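Local coordinates for tartronate semialdehyde reductase (Salmonella typhimurium, PDB 1VPD), which probably catalyses the NAD(P)H-dependent reduction of tartronate semialdehyde to D-glycerate, the last step of galactarate breakdown to that acid, at residues Gln179-Ala187 / Leu259-Met269; Ala187-Lys198 / Ala286-Val297. All coordinates share one frame; numbering follows the deposited sequence. Where two conformers were deposited one is given.

Contact 1 of 2, residues Gln179-Ala187 / Leu259-Met269; sequences QVIVALNIA and LPLTAAVMEMM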
ATOM      1  N   GLN A 179      -1.061   6.047   6.792  1.00 11.21           N
ATOM      2  CA  GLN A 179       0.308   6.305   6.373  1.00 10.77           C
ATOM      3  C   GLN A 179       0.969   7.379   7.208  1.00 11.07           C
ATOM      4  O   GLN A 179       2.177   7.370   7.361  1.00 11.66           O
ATOM      5  CB  GLN A 179       0.343   6.681   4.892  1.00 10.83           C
ATOM      6  CG  GLN A 179       0.008   5.496   3.948  1.00 10.53           C
ATOM      7  CD  GLN A 179       0.835   4.262   4.219  1.00 11.23           C
ATOM      8  OE1 GLN A 179       0.539   3.493   5.135  1.00 11.55           O
ATOM      9  NE2 GLN A 179       1.896   4.084   3.439  1.00 11.97           N
ATOM     10  N   VAL A 180       0.175   8.300   7.750  1.00 10.41           N
ATOM     11  CA  VAL A 180       0.656   9.230   8.762  1.00 10.69           C
ATOM     12  C   VAL A 180       1.147   8.428   9.961  1.00 10.23           C
ATOM     13  O   VAL A 180       2.277   8.641  10.436  1.00 10.18           O
ATOM     14  CB  VAL A 180      -0.462  10.234   9.181  1.00 10.37           C
ATOM     15  CG1 VAL A 180      -0.110  10.965  10.491  1.00 11.39           C
ATOM     16  CG2 VAL A 180      -0.726  11.225   8.051  1.00 12.01           C
ATOM     17  N   ILE A 181       0.326   7.515  10.451  1.00 10.38           N
ATOM     18  CA  ILE A 181       0.720   6.729  11.620  1.00 10.36           C
ATOM     19  C   ILE A 181       1.961   5.878  11.331  1.00 10.34           C
ATOM     20  O   ILE A 181       2.878   5.819  12.140  1.00 11.05           O
ATOM     21  CB  ILE A 181      -0.443   5.866  12.141  1.00 10.83           C
ATOM     22  CG1 ILE A 181      -1.441   6.772  12.866  1.00 11.01           C
ATOM     23  CG2 ILE A 181       0.076   4.796  13.098  1.00 11.18           C
ATOM     24  CD1 ILE A 181      -2.825   6.126  13.025  1.00 12.16           C
ATOM     25  N   VAL A 182       1.999   5.208  10.192  1.00 10.52           N
ATOM     26  CA  VAL A 182       3.129   4.340   9.912  1.00 10.44           C
ATOM     27  C   VAL A 182       4.432   5.140   9.851  1.00 11.04           C
ATOM     28  O   VAL A 182       5.440   4.741  10.447  1.00 11.12           O
ATOM     29  CB  VAL A 182       2.904   3.510   8.641  1.00 10.67           C
ATOM     30  CG1 VAL A 182       4.154   2.717   8.286  1.00 10.60           C
ATOM     31  CG2 VAL A 182       1.718   2.546   8.831  1.00 11.28           C
ATOM     32  N   ALA A 183       4.428   6.261   9.130  1.00 11.25           N
ATOM     33  CA  ALA A 183       5.628   7.081   9.020  1.00 11.39           C
ATOM     34  C   ALA A 183       6.082   7.548  10.388  1.00 11.00           C
ATOM     35  O   ALA A 183       7.259   7.456  10.700  1.00 10.79           O
ATOM     36  CB  ALA A 183       5.425   8.261   8.117  1.00 12.03           C
ATOM     37  N   LEU A 184       5.148   8.059  11.193  1.00 10.47           N
ATOM     38  CA  LEU A 184       5.506   8.607  12.500  1.00 10.66           C
ATOM     39  C   LEU A 184       5.941   7.515  13.479  1.00 10.50           C
ATOM     40  O   LEU A 184       6.850   7.735  14.251  1.00 10.38           O
ATOM     41  CB  LEU A 184       4.353   9.440  13.066  0.64 10.97           C
ATOM     42  CG  LEU A 184       4.063  10.706  12.243  0.64 11.57           C
ATOM     43  CD1 LEU A 184       2.839  11.427  12.757  0.64 13.00           C
ATOM     44  CD2 LEU A 184       5.264  11.650  12.272  0.64 13.66           C
ATOM     45  N   ASN A 185       5.322   6.339  13.437  1.00 10.50           N
ATOM     46  CA  ASN A 185       5.700   5.242  14.323  1.00 10.39           C
ATOM     47  C   ASN A 185       7.118   4.781  13.986  1.00 10.85           C
ATOM     48  O   ASN A 185       7.883   4.455  14.889  1.00 11.42           O
ATOM     49  CB  ASN A 185       4.746   4.057  14.227  1.00 10.33           C
ATOM     50  CG  ASN A 185       3.405   4.288  14.947  1.00 10.67           C
ATOM     51  OD1 ASN A 185       3.091   5.416  15.399  1.00 11.37           O
ATOM     52  ND2 ASN A 185       2.608   3.192  15.083  1.00 11.17           N
ATOM     53  N   ILE A 186       7.473   4.764  12.695  1.00 10.73           N
ATOM     54  CA  ILE A 186       8.824   4.406  12.300  1.00 10.39           C
ATOM     55  C   ILE A 186       9.818   5.475  12.754  1.00 10.81           C
ATOM     56  O   ILE A 186      10.883   5.159  13.308  1.00 10.83           O
ATOM     57  CB  ILE A 186       8.953   4.178  10.770  1.00 10.81           C
ATOM     58  CG1 ILE A 186       8.159   2.950  10.337  1.00 11.83           C
ATOM     59  CG2 ILE A 186      10.423   4.012  10.377  1.00 11.10           C
ATOM     60  CD1 ILE A 186       8.045   2.829   8.820  1.00 11.50           C
ATOM     61  N   ALA A 187       9.483   6.736  12.504  1.00 10.66           N
ATOM     62  CA  ALA A 187      10.338   7.850  12.921  1.00 10.75           C
ATOM     63  C   ALA A 187      10.537   7.855  14.435  1.00 11.06           C
ATOM     64  O   ALA A 187      11.650   8.055  14.918  1.00 10.58           O
ATOM     65  CB  ALA A 187       9.797   9.156  12.435  1.00 11.13           C
ATOM     66  N   LEU A 259      -1.135  18.984  10.578  1.00 10.68           N
ATOM     67  CA  LEU A 259      -0.222  17.883  10.264  1.00 10.42           C
ATOM     68  C   LEU A 259       1.260  18.232  10.526  1.00 10.39           C
ATOM     69  O   LEU A 259       2.124  17.982   9.678  1.00 10.51           O
ATOM     70  CB  LEU A 259      -0.443  17.424   8.813  1.00 10.75           C
ATOM     71  CG  LEU A 259      -0.880  15.971   8.656  1.00 10.92           C
ATOM     72  CD1 LEU A 259      -2.298  15.757   9.224  1.00 11.74           C
ATOM     73  CD2 LEU A 259      -0.791  15.510   7.205  1.00 12.08           C
ATOM     74  N   PRO A 260       1.582  18.735  11.719  1.00 10.33           N
ATOM     75  CA  PRO A 260       2.972  19.131  12.001  1.00 10.62           C
ATOM     76  C   PRO A 260       3.988  17.995  11.973  1.00 10.78           C
ATOM     77  O   PRO A 260       5.108  18.175  11.432  1.00 10.89           O
ATOM     78  CB  PRO A 260       2.888  19.757  13.402  1.00 10.93           C
ATOM     79  CG  PRO A 260       1.659  19.106  14.034  1.00 10.19           C
ATOM     80  CD  PRO A 260       0.692  18.974  12.877  1.00 10.38           C
ATOM     81  N   LEU A 261       3.651  16.850  12.557  1.00 10.71           N
ATOM     82  CA  LEU A 261       4.651  15.772  12.644  1.00 10.88           C
ATOM     83  C   LEU A 261       4.884  15.141  11.269  1.00 10.39           C
ATOM     84  O   LEU A 261       6.019  14.867  10.892  1.00 10.35           O
ATOM     85  CB  LEU A 261       4.274  14.751  13.698  1.00 11.27           C
ATOM     86  CG  LEU A 261       4.105  15.339  15.103  1.00 12.10           C
ATOM     87  CD1 LEU A 261       3.683  14.219  16.043  1.00 14.01           C
ATOM     88  CD2 LEU A 261       5.370  16.016  15.638  1.00 13.41           C
ATOM     89  N   THR A 262       3.813  14.970  10.506  1.00 10.61           N
ATOM     90  CA  THR A 262       3.890  14.496   9.130  1.00 10.18           C
ATOM     91  C   THR A 262       4.714  15.463   8.284  1.00 10.19           C
ATOM     92  O   THR A 262       5.574  15.045   7.498  1.00 10.67           O
ATOM     93  CB  THR A 262       2.469  14.328   8.535  1.00 10.46           C
ATOM     94  OG1 THR A 262       1.735  13.323   9.249  1.00 10.81           O
ATOM     95  CG2 THR A 262       2.543  13.848   7.116  1.00 11.29           C
ATOM     96  N   ALA A 263       4.473  16.759   8.444  1.00  9.94           N
ATOM     97  CA  ALA A 263       5.251  17.759   7.706  1.00 10.06           C
ATOM     98  C   ALA A 263       6.741  17.622   8.021  1.00 10.26           C
ATOM     99  O   ALA A 263       7.586  17.683   7.112  1.00 10.50           O
ATOM    100  CB  ALA A 263       4.761  19.143   7.985  1.00 10.25           C
ATOM    101  N   ALA A 264       7.074  17.397   9.289  1.00 10.46           N
ATOM    102  CA  ALA A 264       8.475  17.191   9.683  1.00 10.54           C
ATOM    103  C   ALA A 264       9.054  15.919   9.093  1.00 10.37           C
ATOM    104  O   ALA A 264      10.168  15.942   8.540  1.00 10.22           O
ATOM    105  CB  ALA A 264       8.633  17.187  11.192  1.00 11.16           C
ATOM    106  N   VAL A 265       8.331  14.811   9.190  1.00 10.29           N
ATOM    107  CA  VAL A 265       8.865  13.542   8.662  1.00 10.83           C
ATOM    108  C   VAL A 265       8.986  13.574   7.131  1.00 10.73           C
ATOM    109  O   VAL A 265       9.927  13.007   6.572  1.00 10.53           O
ATOM    110  CB  VAL A 265       8.075  12.346   9.193  1.00 10.62           C
ATOM    111  CG1 VAL A 265       8.500  11.064   8.507  1.00 11.94           C
ATOM    112  CG2 VAL A 265       8.271  12.253  10.691  1.00 11.18           C
HETATM  113  N   MSE A 266       8.103  14.303   6.467  1.00 10.47           N
HETATM  114  CA  MSE A 266       8.241  14.541   5.035  1.00 10.39           C
HETATM  115  C   MSE A 266       9.592  15.161   4.682  1.00 10.15           C
HETATM  116  O   MSE A 266      10.245  14.693   3.738  1.00 10.21           O
HETATM  117  CB  MSE A 266       7.106  15.397   4.478  1.00 10.25           C
HETATM  118  CG  MSE A 266       7.344  15.936   3.081  1.00 11.40           C
HETATM  119 SE   MSE A 266       7.489  14.486   1.748  0.86 15.86          SE
HETATM  120  CE  MSE A 266       5.869  14.883   0.754  1.00 16.47           C
ATOM    121  N   GLU A 267      10.034  16.157   5.443  1.00 10.13           N
ATOM    122  CA  GLU A 267      11.321  16.782   5.166  1.00 10.49           C
ATOM    123  C   GLU A 267      12.459  15.802   5.427  1.00 10.67           C
ATOM    124  O   GLU A 267      13.466  15.837   4.708  1.00 11.04           O
ATOM    125  CB  GLU A 267      11.496  18.082   5.950  1.00 11.09           C
ATOM    126  CG  GLU A 267      10.454  19.161   5.576  1.00 11.44           C
ATOM    127  CD  GLU A 267      10.349  19.418   4.085  1.00 12.38           C
ATOM    128  OE1 GLU A 267      11.409  19.681   3.461  1.00 10.70           O
ATOM    129  OE2 GLU A 267       9.203  19.366   3.543  1.00 12.30           O
HETATM  130  N   MSE A 268      12.321  14.948   6.435  1.00 10.62           N
HETATM  131  CA  MSE A 268      13.301  13.884   6.671  1.00 10.35           C
HETATM  132  C   MSE A 268      13.389  12.945   5.458  1.00 10.71           C
HETATM  133  O   MSE A 268      14.506  12.559   5.027  1.00 11.33           O
HETATM  134  CB  MSE A 268      12.956  13.048   7.916  1.00 11.29           C
HETATM  135  CG  MSE A 268      12.882  13.855   9.198  1.00 11.47           C
HETATM  136 SE   MSE A 268      12.470  12.679  10.684  0.85 15.85          SE
HETATM  137  CE  MSE A 268      12.030  14.109  11.935  1.00 14.77           C
HETATM  138  N   MSE A 269      12.234  12.560   4.927  1.00 10.28           N
HETATM  139  CA  MSE A 269      12.199  11.710   3.748  1.00 10.46           C
HETATM  140  C   MSE A 269      12.782  12.406   2.516  1.00 11.10           C
HETATM  141  O   MSE A 269      13.463  11.747   1.708  1.00 11.71           O
HETATM  142  CB  MSE A 269      10.780  11.197   3.489  1.00 11.24           C
HETATM  143  CG  MSE A 269      10.278  10.225   4.539  1.00 11.49           C
HETATM  144 SE   MSE A 269       8.662   9.392   3.898  0.87 18.61          SE
HETATM  145  CE  MSE A 269       8.326   8.290   5.485  1.00 14.02           C
TER
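L184 and V265 form the middle of an apolar seam between two helices whose axes approach to 9.9 Å and cross at 65°. L184 CD2 lies between V265 CG2, at 3.5 Å, and L261 CB, at 3.6 Å, with L184 CD1 also against L261 CB. V265 is forked toward the helix of Q179-A187 and packs on the methyl groups of A183 and A187. Its CG1, anti to the backbone N (chi1 172°), is directed at A183 CB, and CG2 fits between L184 and A187, with A187 CB 3.9 Å away from V265 CG2. Farther along, the extended chain of M269, a selenomethionine, brings its terminal CE to 3.9 Å from A183 CB.

Near the start of helix 260-274 the packing has a polar atom at its centre. T262 OG1 faces both methyls of V180, 3.2 Å from CG1 and 3.4 Å from CG2, and the two side chains meet at about a right angle. L259, at the N-cap position, adds a looser touch from CD2 to V180 CG2.

H241 of helix 238-255 touches both A183 and M269, joining a third helix to the seam. Helix 260-274 thus packs across the long helix 170-198 in the all-helical C-terminal domain of the 3-hydroxyisobutyrate dehydrogenase family.

Contact 2 of 2, residues Ala187-Lys198 / Ala286-Val297; sequences AAMSEALTLATK and ACYYEKLAKVEV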
ATOM      1  N   ALA A 187       9.483   6.736  12.504  1.00 10.66           N
ATOM      2  CA  ALA A 187      10.338   7.850  12.921  1.00 10.75           C
ATOM      3  C   ALA A 187      10.537   7.855  14.435  1.00 11.06           C
ATOM      4  O   ALA A 187      11.650   8.055  14.918  1.00 10.58           O
ATOM      5  CB  ALA A 187       9.797   9.156  12.435  1.00 11.13           C
ATOM      6  N   ALA A 188       9.460   7.622  15.179  1.00 10.78           N
ATOM      7  CA  ALA A 188       9.527   7.614  16.631  1.00 11.16           C
ATOM      8  C   ALA A 188      10.415   6.504  17.163  1.00 11.03           C
ATOM      9  O   ALA A 188      11.216   6.721  18.077  1.00 11.02           O
ATOM     10  CB  ALA A 188       8.098   7.478  17.220  1.00 11.43           C
HETATM   11  N   MSE A 189      10.251   5.304  16.614  1.00 11.28           N
HETATM   12  CA  MSE A 189      11.136   4.174  16.924  1.00 11.46           C
HETATM   13  C   MSE A 189      12.595   4.565  16.685  1.00 10.77           C
HETATM   14  O   MSE A 189      13.448   4.307  17.517  1.00 11.98           O
HETATM   15  CB  MSE A 189      10.781   2.957  16.056  1.00 11.96           C
HETATM   16  CG  MSE A 189      11.798   1.859  16.130  1.00 13.56           C
HETATM   17 SE   MSE A 189      11.521   0.533  14.759  0.89 19.76          SE
HETATM   18  CE  MSE A 189      12.232   1.582  13.310  1.00 17.40           C
ATOM     19  N   SER A 190      12.876   5.191  15.549  1.00 10.45           N
ATOM     20  CA  SER A 190      14.230   5.561  15.147  1.00 10.63           C
ATOM     21  C   SER A 190      14.833   6.601  16.097  1.00 10.59           C
ATOM     22  O   SER A 190      15.977   6.471  16.553  1.00 10.88           O
ATOM     23  CB  SER A 190      14.208   6.104  13.717  1.00 10.08           C
ATOM     24  OG  SER A 190      13.750   5.116  12.799  1.00 11.67           O
ATOM     25  N   GLU A 191      14.027   7.611  16.435  1.00 10.05           N
ATOM     26  CA  GLU A 191      14.419   8.672  17.336  1.00 10.19           C
ATOM     27  C   GLU A 191      14.777   8.073  18.700  1.00 10.19           C
ATOM     28  O   GLU A 191      15.814   8.392  19.274  1.00 10.30           O
ATOM     29  CB  GLU A 191      13.268   9.687  17.447  1.00  9.77           C
ATOM     30  CG  GLU A 191      13.600  10.924  18.236  1.00  9.92           C
ATOM     31  CD  GLU A 191      12.695  12.119  17.960  1.00 10.61           C
ATOM     32  OE1 GLU A 191      12.495  12.514  16.781  1.00  9.64           O
ATOM     33  OE2 GLU A 191      12.223  12.699  18.952  1.00 10.88           O
ATOM     34  N   ALA A 192      13.915   7.200  19.205  1.00 10.29           N
ATOM     35  CA  ALA A 192      14.090   6.597  20.516  1.00 10.56           C
ATOM     36  C   ALA A 192      15.276   5.617  20.586  1.00 10.66           C
ATOM     37  O   ALA A 192      16.051   5.644  21.542  1.00 10.46           O
ATOM     38  CB  ALA A 192      12.819   5.905  20.941  1.00 10.86           C
ATOM     39  N   LEU A 193      15.395   4.743  19.598  1.00 11.77           N
ATOM     40  CA  LEU A 193      16.504   3.772  19.577  1.00 12.03           C
ATOM     41  C   LEU A 193      17.847   4.471  19.386  1.00 12.08           C
ATOM     42  O   LEU A 193      18.830   4.094  20.013  1.00 13.21           O
ATOM     43  CB  LEU A 193      16.282   2.686  18.502  1.00 12.17           C
ATOM     44  CG  LEU A 193      15.126   1.732  18.753  1.00 13.16           C
ATOM     45  CD1 LEU A 193      15.073   0.693  17.627  1.00 14.71           C
ATOM     46  CD2 LEU A 193      15.212   1.017  20.094  1.00 14.42           C
ATOM     47  N   THR A 194      17.890   5.518  18.567  1.00 12.12           N
ATOM     48  CA  THR A 194      19.123   6.277  18.378  1.00 11.96           C
ATOM     49  C   THR A 194      19.505   7.015  19.663  1.00 11.71           C
ATOM     50  O   THR A 194      20.673   7.029  20.042  1.00 11.57           O
ATOM     51  CB  THR A 194      18.952   7.279  17.219  0.59 11.96           C
ATOM     52  OG1 THR A 194      18.707   6.569  16.001  0.59 13.10           O
ATOM     53  CG2 THR A 194      20.233   8.052  16.966  0.59 11.45           C
ATOM     54  N   LEU A 195      18.527   7.584  20.368  1.00 11.16           N
ATOM     55  CA  LEU A 195      18.781   8.188  21.676  1.00 11.00           C
ATOM     56  C   LEU A 195      19.423   7.185  22.645  1.00 11.11           C
ATOM     57  O   LEU A 195      20.460   7.481  23.240  1.00 11.28           O
ATOM     58  CB  LEU A 195      17.485   8.762  22.275  1.00 10.69           C
ATOM     59  CG  LEU A 195      17.589   9.233  23.729  1.00 10.77           C
ATOM     60  CD1 LEU A 195      18.587  10.380  23.856  1.00 11.55           C
ATOM     61  CD2 LEU A 195      16.210   9.648  24.267  1.00 11.52           C
ATOM     62  N   ALA A 196      18.823   6.010  22.788  1.00 11.85           N
ATOM     63  CA  ALA A 196      19.294   5.031  23.765  1.00 12.30           C
ATOM     64  C   ALA A 196      20.702   4.542  23.396  1.00 12.96           C
ATOM     65  O   ALA A 196      21.563   4.433  24.252  1.00 12.87           O
ATOM     66  CB  ALA A 196      18.360   3.886  23.853  1.00 12.76           C
ATOM     67  N   THR A 197      20.925   4.312  22.110  1.00 13.20           N
ATOM     68  CA  THR A 197      22.235   3.871  21.609  1.00 14.05           C
ATOM     69  C   THR A 197      23.294   4.926  21.880  1.00 13.79           C
ATOM     70  O   THR A 197      24.395   4.609  22.348  1.00 14.20           O
ATOM     71  CB  THR A 197      22.169   3.594  20.109  1.00 14.26           C
ATOM     72  OG1 THR A 197      21.147   2.621  19.836  1.00 15.66           O
ATOM     73  CG2 THR A 197      23.466   2.942  19.639  1.00 16.88           C
ATOM     74  N   LYS A 198      22.981   6.188  21.572  1.00 13.39           N
ATOM     75  CA  LYS A 198      23.906   7.286  21.836  1.00 13.66           C
ATOM     76  C   LYS A 198      24.219   7.464  23.324  1.00 14.01           C
ATOM     77  O   LYS A 198      25.345   7.856  23.683  1.00 14.58           O
ATOM     78  CB  LYS A 198      23.400   8.607  21.226  1.00 13.83           C
ATOM     79  CG  LYS A 198      24.481   9.662  21.025  1.00 15.18           C
ATOM     80  CD  LYS A 198      25.396   9.364  19.837  1.00 17.43           C
ATOM     81  CE  LYS A 198      26.538  10.386  19.690  1.00 17.06           C
ATOM     82  NZ  LYS A 198      26.092  11.761  19.291  1.00 16.01           N
ATOM     83  N   ALA A 286      15.419   5.298   9.892  1.00 12.03           N
ATOM     84  CA  ALA A 286      16.429   5.183  10.952  1.00 12.10           C
ATOM     85  C   ALA A 286      17.776   5.769  10.546  1.00 12.39           C
ATOM     86  O   ALA A 286      18.460   6.377  11.379  1.00 11.24           O
ATOM     87  CB  ALA A 286      16.596   3.728  11.404  1.00 13.28           C
ATOM     88  N   CYS A 287      18.134   5.616   9.274  1.00 12.61           N
ATOM     89  CA  CYS A 287      19.415   6.102   8.770  1.00 12.84           C
ATOM     90  C   CYS A 287      19.522   7.631   8.829  1.00 12.75           C
ATOM     91  O   CYS A 287      20.613   8.169   9.002  1.00 13.02           O
ATOM     92  CB  CYS A 287      19.697   5.569   7.365  1.00 13.30           C
ATOM     93  SG  CYS A 287      19.530   3.779   7.208  1.00 15.44           S
ATOM     94  N   TYR A 288      18.387   8.334   8.700  1.00 11.91           N
ATOM     95  CA  TYR A 288      18.369   9.778   8.879  1.00 11.75           C
ATOM     96  C   TYR A 288      18.857  10.145  10.277  1.00 11.15           C
ATOM     97  O   TYR A 288      19.737  10.993  10.453  1.00 11.55           O
ATOM     98  CB  TYR A 288      16.950  10.320   8.626  1.00 11.47           C
ATOM     99  CG  TYR A 288      16.795  11.794   8.900  1.00 11.30           C
ATOM    100  CD1 TYR A 288      17.072  12.735   7.918  1.00 11.75           C
ATOM    101  CD2 TYR A 288      16.363  12.259  10.136  1.00 12.20           C
ATOM    102  CE1 TYR A 288      16.938  14.108   8.165  1.00 11.66           C
ATOM    103  CE2 TYR A 288      16.242  13.618  10.393  1.00 11.00           C
ATOM    104  CZ  TYR A 288      16.532  14.539   9.404  1.00 11.42           C
ATOM    105  OH  TYR A 288      16.390  15.878   9.639  1.00 11.70           O
ATOM    106  N   TYR A 289      18.270   9.509  11.274  1.00 10.68           N
ATOM    107  CA  TYR A 289      18.663   9.741  12.652  1.00 11.12           C
ATOM    108  C   TYR A 289      20.105   9.298  12.925  1.00 11.53           C
ATOM    109  O   TYR A 289      20.837   9.977  13.646  1.00 12.18           O
ATOM    110  CB  TYR A 289      17.732   8.998  13.578  1.00 11.32           C
ATOM    111  CG  TYR A 289      16.388   9.673  13.751  1.00 10.41           C
ATOM    112  CD1 TYR A 289      16.197  10.620  14.743  1.00 10.86           C
ATOM    113  CD2 TYR A 289      15.326   9.380  12.910  1.00 12.27           C
ATOM    114  CE1 TYR A 289      14.980  11.255  14.902  1.00 10.80           C
ATOM    115  CE2 TYR A 289      14.087  10.002  13.067  1.00 11.73           C
ATOM    116  CZ  TYR A 289      13.923  10.928  14.074  1.00 11.33           C
ATOM    117  OH  TYR A 289      12.699  11.530  14.253  1.00 11.87           O
ATOM    118  N   GLU A 290      20.509   8.154  12.366  1.00 11.38           N
ATOM    119  CA  GLU A 290      21.879   7.671  12.550  1.00 11.96           C
ATOM    120  C   GLU A 290      22.897   8.678  12.042  1.00 12.43           C
ATOM    121  O   GLU A 290      23.943   8.903  12.651  1.00 13.12           O
ATOM    122  CB  GLU A 290      22.068   6.341  11.815  1.00 11.80           C
ATOM    123  CG  GLU A 290      21.313   5.194  12.445  1.00 13.15           C
ATOM    124  CD  GLU A 290      21.425   3.892  11.670  1.00 15.21           C
ATOM    125  OE1 GLU A 290      21.608   3.919  10.422  1.00 16.19           O
ATOM    126  OE2 GLU A 290      21.295   2.844  12.329  1.00 15.03           O
ATOM    127  N   LYS A 291      22.592   9.290  10.903  1.00 13.07           N
ATOM    128  CA  LYS A 291      23.510  10.220  10.282  1.00 14.21           C
ATOM    129  C   LYS A 291      23.595  11.522  11.069  1.00 13.99           C
ATOM    130  O   LYS A 291      24.675  12.092  11.232  1.00 14.87           O
ATOM    131  CB  LYS A 291      23.120  10.432   8.826  1.00 15.29           C
ATOM    132  CG  LYS A 291      23.520   9.205   7.989  1.00 19.14           C
ATOM    133  CD  LYS A 291      23.026   9.237   6.536  1.00 22.95           C
ATOM    134  CE  LYS A 291      23.474   7.959   5.810  1.00 25.15           C
ATOM    135  NZ  LYS A 291      23.045   7.897   4.384  1.00 25.05           N
ATOM    136  N   LEU A 292      22.470  11.992  11.606  1.00 13.27           N
ATOM    137  CA  LEU A 292      22.507  13.232  12.378  1.00 12.63           C
ATOM    138  C   LEU A 292      23.076  13.044  13.807  1.00 12.29           C
ATOM    139  O   LEU A 292      23.762  13.925  14.323  1.00 12.77           O
ATOM    140  CB  LEU A 292      21.104  13.867  12.444  0.56 12.61           C
ATOM    141  CG  LEU A 292      20.702  14.829  11.317  0.56 12.63           C
ATOM    142  CD1 LEU A 292      20.570  14.128   9.994  0.56 12.02           C
ATOM    143  CD2 LEU A 292      19.373  15.505  11.689  0.56 13.32           C
ATOM    144  N   ALA A 293      22.809  11.905  14.418  1.00 12.17           N
ATOM    145  CA  ALA A 293      23.288  11.597  15.777  1.00 12.84           C
ATOM    146  C   ALA A 293      24.689  10.975  15.788  1.00 13.74           C
ATOM    147  O   ALA A 293      25.294  10.839  16.852  1.00 14.47           O
ATOM    148  CB  ALA A 293      22.331  10.673  16.470  1.00 12.55           C
ATOM    149  N   LYS A 294      25.190  10.605  14.618  1.00 14.91           N
ATOM    150  CA  LYS A 294      26.512   9.958  14.496  1.00 15.76           C
ATOM    151  C   LYS A 294      26.635   8.658  15.286  1.00 16.20           C
ATOM    152  O   LYS A 294      27.636   8.414  15.985  1.00 17.45           O
ATOM    153  CB  LYS A 294      27.630  10.937  14.860  1.00 16.27           C
ATOM    154  CG  LYS A 294      27.661  12.163  14.005  1.00 17.38           C
ATOM    155  CD  LYS A 294      27.959  11.875  12.547  1.00 19.39           C
ATOM    156  CE  LYS A 294      28.356  13.150  11.821  1.00 23.38           C
ATOM    157  NZ  LYS A 294      28.840  12.943  10.434  1.00 25.68           N
ATOM    158  N   VAL A 295      25.622   7.813  15.174  1.00 16.08           N
ATOM    159  CA  VAL A 295      25.659   6.466  15.740  1.00 17.19           C
ATOM    160  C   VAL A 295      24.757   5.552  14.918  1.00 17.27           C
ATOM    161  O   VAL A 295      23.764   6.002  14.352  1.00 18.48           O
ATOM    162  CB  VAL A 295      25.257   6.475  17.243  1.00 17.98           C
ATOM    163  CG1 VAL A 295      23.779   6.756  17.404  1.00 18.77           C
ATOM    164  CG2 VAL A 295      25.643   5.189  17.922  1.00 20.93           C
ATOM    165  N   GLU A 296      25.085   4.272  14.851  1.00 16.06           N
ATOM    166  CA  GLU A 296      24.242   3.318  14.168  1.00 16.58           C
ATOM    167  C   GLU A 296      23.516   2.424  15.164  1.00 16.03           C
ATOM    168  O   GLU A 296      24.057   2.052  16.212  1.00 15.53           O
ATOM    169  CB  GLU A 296      25.086   2.496  13.174  1.00 17.79           C
ATOM    170  CG  GLU A 296      25.575   3.367  12.037  1.00 19.95           C
ATOM    171  CD  GLU A 296      26.292   2.603  10.932  1.00 23.74           C
ATOM    172  OE1 GLU A 296      26.719   1.468  11.176  1.00 25.17           O
ATOM    173  OE2 GLU A 296      26.406   3.162   9.820  1.00 25.26           O
ATOM    174  N   VAL A 297      22.277   2.090  14.821  1.00 16.13           N
ATOM    175  CA  VAL A 297      21.424   1.232  15.611  1.00 16.61           C
ATOM    176  C   VAL A 297      21.619  -0.197  15.100  1.00 17.48           C
ATOM    177  O   VAL A 297      21.125  -0.545  14.042  1.00 16.39           O
ATOM    178  CB  VAL A 297      19.955   1.675  15.492  1.00 16.84           C
ATOM    179  CG1 VAL A 297      19.022   0.716  16.187  1.00 17.87           C
ATOM    180  CG2 VAL A 297      19.807   3.090  16.081  1.00 17.10           C
TER
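Y289 lies with one ring face against the helix of A187-K198, a knob among A187, S190, E191 and T194. E191 N stands 3.9 Å above the ring centre, and the ring of Y288 approaches the opposite face with CD2. With CG anti to the backbone N (chi1 -174°), the E191 side chain runs its CB and CG beside Y289 CE1 to the hydroxyl. There Y289 OH donates to the anti lone pair of E191 OE1 at 2.7 Å, with carboxylate and ring planes 51° apart. Nearer the ring's base, S190 CB touches Y289 CD2 at 3.6 Å, and S190 OG, bonded to I186 O, rests against A286.

T194 turns its two branches to different tasks. OG1 bonds back to S190 O, reaching it from the face opposite T194 N, and also packs on V297 CG2. T194 CG2 meets A293 CB at 3.4 Å and reaches V295 CG1. One turn on, T197 repeats the backward bond, to L193 O, and sets its CG2 3.6 Å from V295 CG2.

The bends of K198 at chi2 and chi4 carry CD past V295 CB and bring NZ to A293 O, to which it donates at 2.7 Å. This grips the carbonyl of the last helical residue. K294 follows with positive phi, turning the chain back along helix 170-198. A straight bond of 2.8 Å from V297 N to E290 OE2 secures the returning tail, and the same carboxylate oxygen forms a salt bridge with R230.

The arrangement is a pair of helices crossing at -33° in the helical C-terminal domain, with a tail that turns back along helix 170-198 after helix 285-293, its V297 also reaching helices 203-210 and 218-228.

After the N-terminal Rossmann-type domain, the chain enters helix 170-198, which carries one side of both contacts: its middle serves contact 1 and its C-terminal part contact 2, with A187 shared. The chain then passes through helices 203-210, 218-228 and 238-255 before helix 260-274 returns to close a 71-residue, largely helical loop at contact 1. Helix 285-293 and the tail after it close the second loop, of 87 residues, at contact 2. The segments alternate along the chain, so the two loops cross rather than nest. Helices 260-274 and 285-293 also touch each other, M268 packing on Y288 and Y289, which joins the two contacts directly.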